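Local coordinates for protein type II restriction enzyme MunI (Mycoplasma, PDB 1D02) that recognises the double-stranded DNA sequence 5'-CAATTG-3' as a homodimeric type II restriction endonuclease and cleaves it after the first C, at residues K39-Y53 against T76-E90. The protein carries 1 engineered substitution. Sequence-based numbering, arbitrary orientation.
Engineered in segment 76-90: Ala83 (natural residue Asp). With nucleotides of chain A.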
# COMPACT_ATOMS: atom_id res chain seq x y z
N LYS D 39 32.28 1.46 0.88
CA LYS D 39 31.75 0.66 1.97
C LYS D 39 30.32 0.23 1.68
O LYS D 39 29.75 -0.55 2.45
CB LYS D 39 31.79 1.45 3.29
CG LYS D 39 30.92 2.69 3.28
CD LYS D 39 31.30 3.62 4.45
CE LYS D 39 30.46 4.89 4.43
NZ LYS D 39 30.87 5.88 5.49
N TYR D 40 29.74 0.73 0.58
CA TYR D 40 28.37 0.35 0.26
C TYR D 40 28.32 -0.84 -0.67
O TYR D 40 29.19 -1.02 -1.52
CB TYR D 40 27.61 1.51 -0.41
CG TYR D 40 27.61 2.79 0.40
CD1 TYR D 40 28.59 3.75 0.19
CD2 TYR D 40 26.68 3.00 1.42
CE1 TYR D 40 28.65 4.91 0.97
CE2 TYR D 40 26.74 4.16 2.23
CZ TYR D 40 27.73 5.10 2.00
OH TYR D 40 27.86 6.21 2.82
N VAL D 41 27.30 -1.67 -0.49
CA VAL D 41 27.11 -2.81 -1.36
C VAL D 41 25.63 -2.86 -1.73
O VAL D 41 24.77 -2.50 -0.93
CB VAL D 41 27.50 -4.14 -0.69
CG1 VAL D 41 28.96 -4.09 -0.27
CG2 VAL D 41 26.61 -4.39 0.50
N LEU D 42 25.35 -3.27 -2.95
CA LEU D 42 23.97 -3.38 -3.42
C LEU D 42 23.63 -4.86 -3.43
O LEU D 42 24.42 -5.68 -3.91
CB LEU D 42 23.83 -2.86 -4.85
CG LEU D 42 22.41 -2.96 -5.43
CD1 LEU D 42 21.50 -1.86 -4.92
CD2 LEU D 42 22.52 -2.93 -6.95
N TYR D 43 22.45 -5.21 -2.92
CA TYR D 43 22.00 -6.60 -2.94
C TYR D 43 20.81 -6.65 -3.89
O TYR D 43 19.97 -5.77 -3.86
CB TYR D 43 21.50 -7.05 -1.56
CG TYR D 43 22.53 -7.01 -0.45
CD1 TYR D 43 22.26 -6.37 0.76
CD2 TYR D 43 23.77 -7.63 -0.61
CE1 TYR D 43 23.21 -6.37 1.80
CE2 TYR D 43 24.71 -7.63 0.42
CZ TYR D 43 24.42 -7.00 1.62
OH TYR D 43 25.35 -7.03 2.64
N GLU D 44 20.78 -7.67 -4.75
CA GLU D 44 19.67 -7.90 -5.67
C GLU D 44 18.85 -8.96 -4.89
O GLU D 44 19.38 -9.92 -4.37
CB GLU D 44 20.24 -8.41 -7.01
CG GLU D 44 21.16 -7.35 -7.65
CD GLU D 44 22.15 -7.85 -8.72
OE1 GLU D 44 21.85 -8.83 -9.44
OE2 GLU D 44 23.24 -7.22 -8.86
N LYS D 45 17.55 -8.76 -4.73
CA LYS D 45 16.76 -9.73 -3.96
C LYS D 45 17.34 -10.19 -2.57
O LYS D 45 17.53 -11.39 -2.30
CB LYS D 45 16.44 -10.97 -4.84
CG LYS D 45 15.34 -11.88 -4.31
CD LYS D 45 15.05 -13.01 -5.30
CE LYS D 45 13.94 -13.94 -4.80
NZ LYS D 45 13.76 -15.10 -5.71
N PRO D 46 17.62 -9.23 -1.67
CA PRO D 46 18.14 -9.48 -0.31
C PRO D 46 17.20 -10.44 0.42
O PRO D 46 16.00 -10.44 0.16
CB PRO D 46 18.12 -8.08 0.32
CG PRO D 46 17.01 -7.38 -0.47
CD PRO D 46 17.31 -7.81 -1.86
N LYS D 47 17.74 -11.24 1.34
CA LYS D 47 16.95 -12.22 2.08
C LYS D 47 16.65 -11.87 3.53
O LYS D 47 16.13 -12.71 4.27
CB LYS D 47 17.67 -13.57 2.01
CG LYS D 47 17.91 -14.02 0.57
CD LYS D 47 18.30 -15.48 0.46
CE LYS D 47 19.70 -15.78 0.95
NZ LYS D 47 20.05 -17.21 0.61
N HIS D 48 16.93 -10.64 3.94
CA HIS D 48 16.73 -10.23 5.33
C HIS D 48 15.32 -10.32 5.86
O HIS D 48 15.13 -10.44 7.07
CB HIS D 48 17.20 -8.79 5.55
CG HIS D 48 18.57 -8.52 5.01
ND1 HIS D 48 18.83 -8.46 3.66
CD2 HIS D 48 19.76 -8.34 5.63
CE1 HIS D 48 20.12 -8.26 3.47
NE2 HIS D 48 20.71 -8.18 4.65
N LEU D 49 14.34 -10.27 4.98
CA LEU D 49 12.93 -10.28 5.35
C LEU D 49 12.22 -11.57 4.91
O LEU D 49 10.99 -11.58 4.74
CB LEU D 49 12.26 -9.05 4.72
CG LEU D 49 12.77 -7.70 5.25
CD1 LEU D 49 12.90 -6.69 4.11
CD2 LEU D 49 11.81 -7.17 6.33
N LYS D 50 12.99 -12.64 4.74
CA LYS D 50 12.46 -13.92 4.31
C LYS D 50 11.55 -14.60 5.35
O LYS D 50 10.68 -15.39 4.99
CB LYS D 50 13.65 -14.86 4.01
CG LYS D 50 13.32 -16.26 3.46
CD LYS D 50 14.52 -17.21 3.70
CE LYS D 50 15.23 -17.68 2.42
NZ LYS D 50 14.36 -18.50 1.50
N ASN D 51 11.75 -14.29 6.64
CA ASN D 51 11.00 -14.97 7.70
C ASN D 51 10.19 -13.98 8.52
O ASN D 51 10.69 -13.43 9.49
CB ASN D 51 12.02 -15.73 8.59
CG ASN D 51 11.36 -16.61 9.64
OD1 ASN D 51 10.15 -16.71 9.71
ND2 ASN D 51 12.17 -17.27 10.46
N LEU D 52 8.93 -13.77 8.13
CA LEU D 52 8.09 -12.80 8.81
C LEU D 52 6.73 -13.22 9.35
O LEU D 52 6.32 -12.79 10.44
CB LEU D 52 7.78 -11.62 7.89
CG LEU D 52 8.86 -10.72 7.31
CD1 LEU D 52 8.15 -9.65 6.43
CD2 LEU D 52 9.64 -10.07 8.45
N TYR D 53 6.03 -14.05 8.57
CA TYR D 53 4.65 -14.35 8.87
C TYR D 53 4.18 -15.63 9.49
O TYR D 53 3.13 -15.63 10.12
CB TYR D 53 3.82 -14.20 7.58
CG TYR D 53 4.07 -12.95 6.78
CD1 TYR D 53 4.26 -13.02 5.39
CD2 TYR D 53 4.02 -11.70 7.37
CE1 TYR D 53 4.39 -11.86 4.62
CE2 TYR D 53 4.15 -10.53 6.61
CZ TYR D 53 4.33 -10.62 5.24
OH TYR D 53 4.40 -9.48 4.47
N THR D 76 8.86 -22.54 9.45
CA THR D 76 8.47 -22.17 8.11
C THR D 76 8.80 -20.71 7.89
O THR D 76 8.51 -19.87 8.74
CB THR D 76 6.97 -22.40 7.93
OG1 THR D 76 6.71 -23.81 8.01
CG2 THR D 76 6.48 -21.87 6.58
N GLN D 77 9.39 -20.39 6.75
CA GLN D 77 9.73 -19.01 6.46
C GLN D 77 8.89 -18.42 5.34
O GLN D 77 9.03 -18.79 4.16
CB GLN D 77 11.22 -18.92 6.12
CG GLN D 77 12.08 -19.36 7.31
CD GLN D 77 13.55 -19.11 7.11
OE1 GLN D 77 13.94 -18.10 6.53
NE2 GLN D 77 14.38 -20.02 7.61
N TRP D 78 7.99 -17.52 5.73
CA TRP D 78 7.13 -16.78 4.81
C TRP D 78 7.44 -15.30 5.01
O TRP D 78 7.35 -14.78 6.13
CB TRP D 78 5.64 -17.02 5.08
CG TRP D 78 5.18 -18.42 4.82
CD1 TRP D 78 5.73 -19.33 3.96
CD2 TRP D 78 4.04 -19.06 5.40
NE1 TRP D 78 4.99 -20.50 3.96
CE2 TRP D 78 3.95 -20.35 4.83
CE3 TRP D 78 3.08 -18.65 6.34
CZ2 TRP D 78 2.93 -21.25 5.18
CZ3 TRP D 78 2.07 -19.54 6.68
CH2 TRP D 78 2.01 -20.83 6.10
N GLY D 79 7.79 -14.62 3.94
CA GLY D 79 8.13 -13.22 4.09
C GLY D 79 8.06 -12.48 2.78
O GLY D 79 7.19 -12.78 1.94
N VAL D 80 8.97 -11.52 2.61
CA VAL D 80 9.01 -10.73 1.39
C VAL D 80 10.42 -10.73 0.78
O VAL D 80 11.41 -11.09 1.43
CB VAL D 80 8.55 -9.26 1.64
CG1 VAL D 80 7.08 -9.23 2.15
CG2 VAL D 80 9.49 -8.60 2.64
N SER D 81 10.49 -10.31 -0.48
CA SER D 81 11.74 -10.29 -1.20
C SER D 81 11.84 -8.95 -1.92
O SER D 81 11.29 -8.77 -3.03
CB SER D 81 11.74 -11.47 -2.19
OG SER D 81 12.87 -11.41 -3.06
N PRO D 82 12.47 -7.95 -1.27
CA PRO D 82 12.61 -6.63 -1.88
C PRO D 82 13.37 -6.72 -3.20
O PRO D 82 14.17 -7.63 -3.39
CB PRO D 82 13.41 -5.85 -0.85
CG PRO D 82 13.01 -6.46 0.44
CD PRO D 82 13.02 -7.96 0.10
N ALA D 83 13.12 -5.77 -4.10
CA ALA D 83 13.81 -5.73 -5.39
C ALA D 83 15.31 -5.52 -5.16
O ALA D 83 16.15 -6.06 -5.89
CB ALA D 83 13.26 -4.59 -6.23
N PHE D 84 15.66 -4.73 -4.15
CA PHE D 84 17.07 -4.47 -3.86
C PHE D 84 17.25 -3.94 -2.45
O PHE D 84 16.28 -3.69 -1.74
CB PHE D 84 17.65 -3.46 -4.89
CG PHE D 84 17.12 -2.04 -4.76
CD1 PHE D 84 17.79 -1.08 -3.99
CD2 PHE D 84 15.95 -1.64 -5.42
CE1 PHE D 84 17.31 0.22 -3.90
CE2 PHE D 84 15.46 -0.34 -5.32
CZ PHE D 84 16.15 0.59 -4.56
N ALA D 85 18.50 -3.84 -2.01
CA ALA D 85 18.80 -3.23 -0.72
C ALA D 85 20.16 -2.61 -0.87
O ALA D 85 20.99 -3.10 -1.65
CB ALA D 85 18.84 -4.26 0.43
N ILE D 86 20.40 -1.53 -0.13
CA ILE D 86 21.70 -0.88 -0.14
C ILE D 86 22.19 -0.93 1.31
O ILE D 86 21.52 -0.43 2.22
CB ILE D 86 21.61 0.58 -0.59
CG1 ILE D 86 21.25 0.62 -2.07
CG2 ILE D 86 22.95 1.29 -0.34
CD1 ILE D 86 20.96 1.97 -2.59
N GLU D 87 23.35 -1.55 1.52
CA GLU D 87 23.89 -1.63 2.87
C GLU D 87 25.18 -0.85 3.02
O GLU D 87 26.02 -0.86 2.12
CB GLU D 87 24.19 -3.09 3.28
CG GLU D 87 24.84 -3.19 4.69
CD GLU D 87 24.99 -4.61 5.18
OE1 GLU D 87 24.64 -5.56 4.44
OE2 GLU D 87 25.47 -4.79 6.32
N ASN D 88 25.32 -0.16 4.15
CA ASN D 88 26.57 0.52 4.49
C ASN D 88 27.23 -0.59 5.34
O ASN D 88 26.77 -0.87 6.45
CB ASN D 88 26.28 1.74 5.35
CG ASN D 88 27.55 2.36 5.93
OD1 ASN D 88 28.54 1.66 6.19
ND2 ASN D 88 27.50 3.66 6.16
N THR D 89 28.28 -1.23 4.82
CA THR D 89 28.90 -2.35 5.52
C THR D 89 29.70 -1.97 6.77
O THR D 89 30.13 -2.85 7.51
CB THR D 89 29.80 -3.20 4.60
OG1 THR D 89 30.88 -2.39 4.11
CG2 THR D 89 28.99 -3.76 3.44
N GLU D 90 29.89 -0.68 7.01
CA GLU D 90 30.60 -0.26 8.21
C GLU D 90 29.64 -0.11 9.37
O GLU D 90 29.94 -0.49 10.50
CB GLU D 90 31.33 1.06 8.00
CG GLU D 90 32.56 0.94 7.14
CD GLU D 90 33.35 2.23 7.09
OE1 GLU D 90 34.39 2.24 6.40
OE2 GLU D 90 32.93 3.22 7.74
P DC A 2 7.19 -16.91 0.51
OP1 DC A 2 7.94 -16.26 1.62
OP2 DC A 2 5.74 -17.25 0.66
O5' DC A 2 7.35 -15.97 -0.76
C5' DC A 2 8.63 -15.45 -1.05
C4' DC A 2 8.54 -14.45 -2.18
O4' DC A 2 8.29 -15.16 -3.42
C3' DC A 2 7.46 -13.39 -2.04
O3' DC A 2 8.11 -12.11 -2.19
C2' DC A 2 6.46 -13.73 -3.15
C1' DC A 2 7.31 -14.47 -4.18
N1 DC A 2 6.61 -15.48 -4.99
C2 DC A 2 6.71 -15.42 -6.38
O2 DC A 2 7.38 -14.51 -6.91
N3 DC A 2 6.07 -16.36 -7.12
C4 DC A 2 5.37 -17.32 -6.53
N4 DC A 2 4.77 -18.25 -7.30
C5 DC A 2 5.24 -17.40 -5.11
C6 DC A 2 5.88 -16.46 -4.39
P DC A 3 7.27 -10.76 -2.42
OP1 DC A 3 8.10 -9.69 -1.82
OP2 DC A 3 5.85 -10.88 -2.02
O5' DC A 3 7.35 -10.56 -3.99
C5' DC A 3 8.63 -10.52 -4.62
C4' DC A 3 8.49 -10.09 -6.06
O4' DC A 3 7.85 -11.14 -6.83
C3' DC A 3 7.69 -8.81 -6.33
O3' DC A 3 8.37 -8.15 -7.40
C2' DC A 3 6.33 -9.35 -6.77
C1' DC A 3 6.72 -10.63 -7.52
N1 DC A 3 5.67 -11.67 -7.51
C2 DC A 3 5.26 -12.24 -8.74
O2 DC A 3 5.81 -11.87 -9.78
N3 DC A 3 4.28 -13.18 -8.74
C4 DC A 3 3.71 -13.55 -7.60
N4 DC A 3 2.70 -14.46 -7.67
C5 DC A 3 4.11 -13.02 -6.33
C6 DC A 3 5.09 -12.08 -6.34
O HOH W 1 29.43 5.31 7.66
O HOH W 2 32.66 6.13 7.67
O HOH W 3 26.07 6.28 4.87
O HOH W 4 13.98 -10.63 2.15
O HOH W 5 23.39 -7.82 5.32
O HOH W 6 7.80 -17.16 8.60
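Trp78 O receives two backbone amides of the other segment, Leu52 N at 2.7 Å and Tyr53 N at 2.9 Å, the former from above the carbonyl plane. Next along, Val80 N bonds to Leu49 O at 2.9 Å. Gly79 lies between them; the carbonyl oxygens of Leu49 and Lys50 fill the space beside its CA, which glycine, having no side chain, accommodates. Its amide turns to the DNA instead, donating to OP1 of DC2 of chain A at 2.8 Å, while Ser81 N donates nearly straight (172°) to OP1 of DC3 of chain A. Water 4 joins Pro46 O, Leu49 N and Val80 O, satisfying backbone atoms between the two loops.

Beyond Pro46, whose ring packs on Pro82 and the small Ala85, the chains run antiparallel as strands 40-44 and 84-88, at one side of the mixed sheet of this PDDEXK-clan nuclease. Ala83, an engineered replacement for the natural Asp, accepts a long bond from Lys45 N, which sits above its carbonyl plane. Val41 and Glu87 exchange both backbone bonds, as do Tyr43 and Ala85. On the face bearing Tyr43, Glu87 extends fully from a CG opposite its own N (chi1 177°), bringing OE1 into the plane of the Tyr43 ring at its edge, the ring and carboxylate planes 62° apart; OE1 to Tyr43 OH is modelled at a doubtfully short 2.4 Å, and water 5 links OE1 to His48. On the other face Leu42 CD1 meets Ile86 CG1 and the Phe84 ring; Leu42 and Phe84 rest on helix 27-34, Ile86 on Phe35. At the far end Lys39 O accepts Thr89 OG1 at 2.7 Å and Thr89 N at 2.9 Å. The long Lys39 chain passes Asn88 and Glu90, and NZ, bonded to Ser7 O, reaches them through waters 1 and 2.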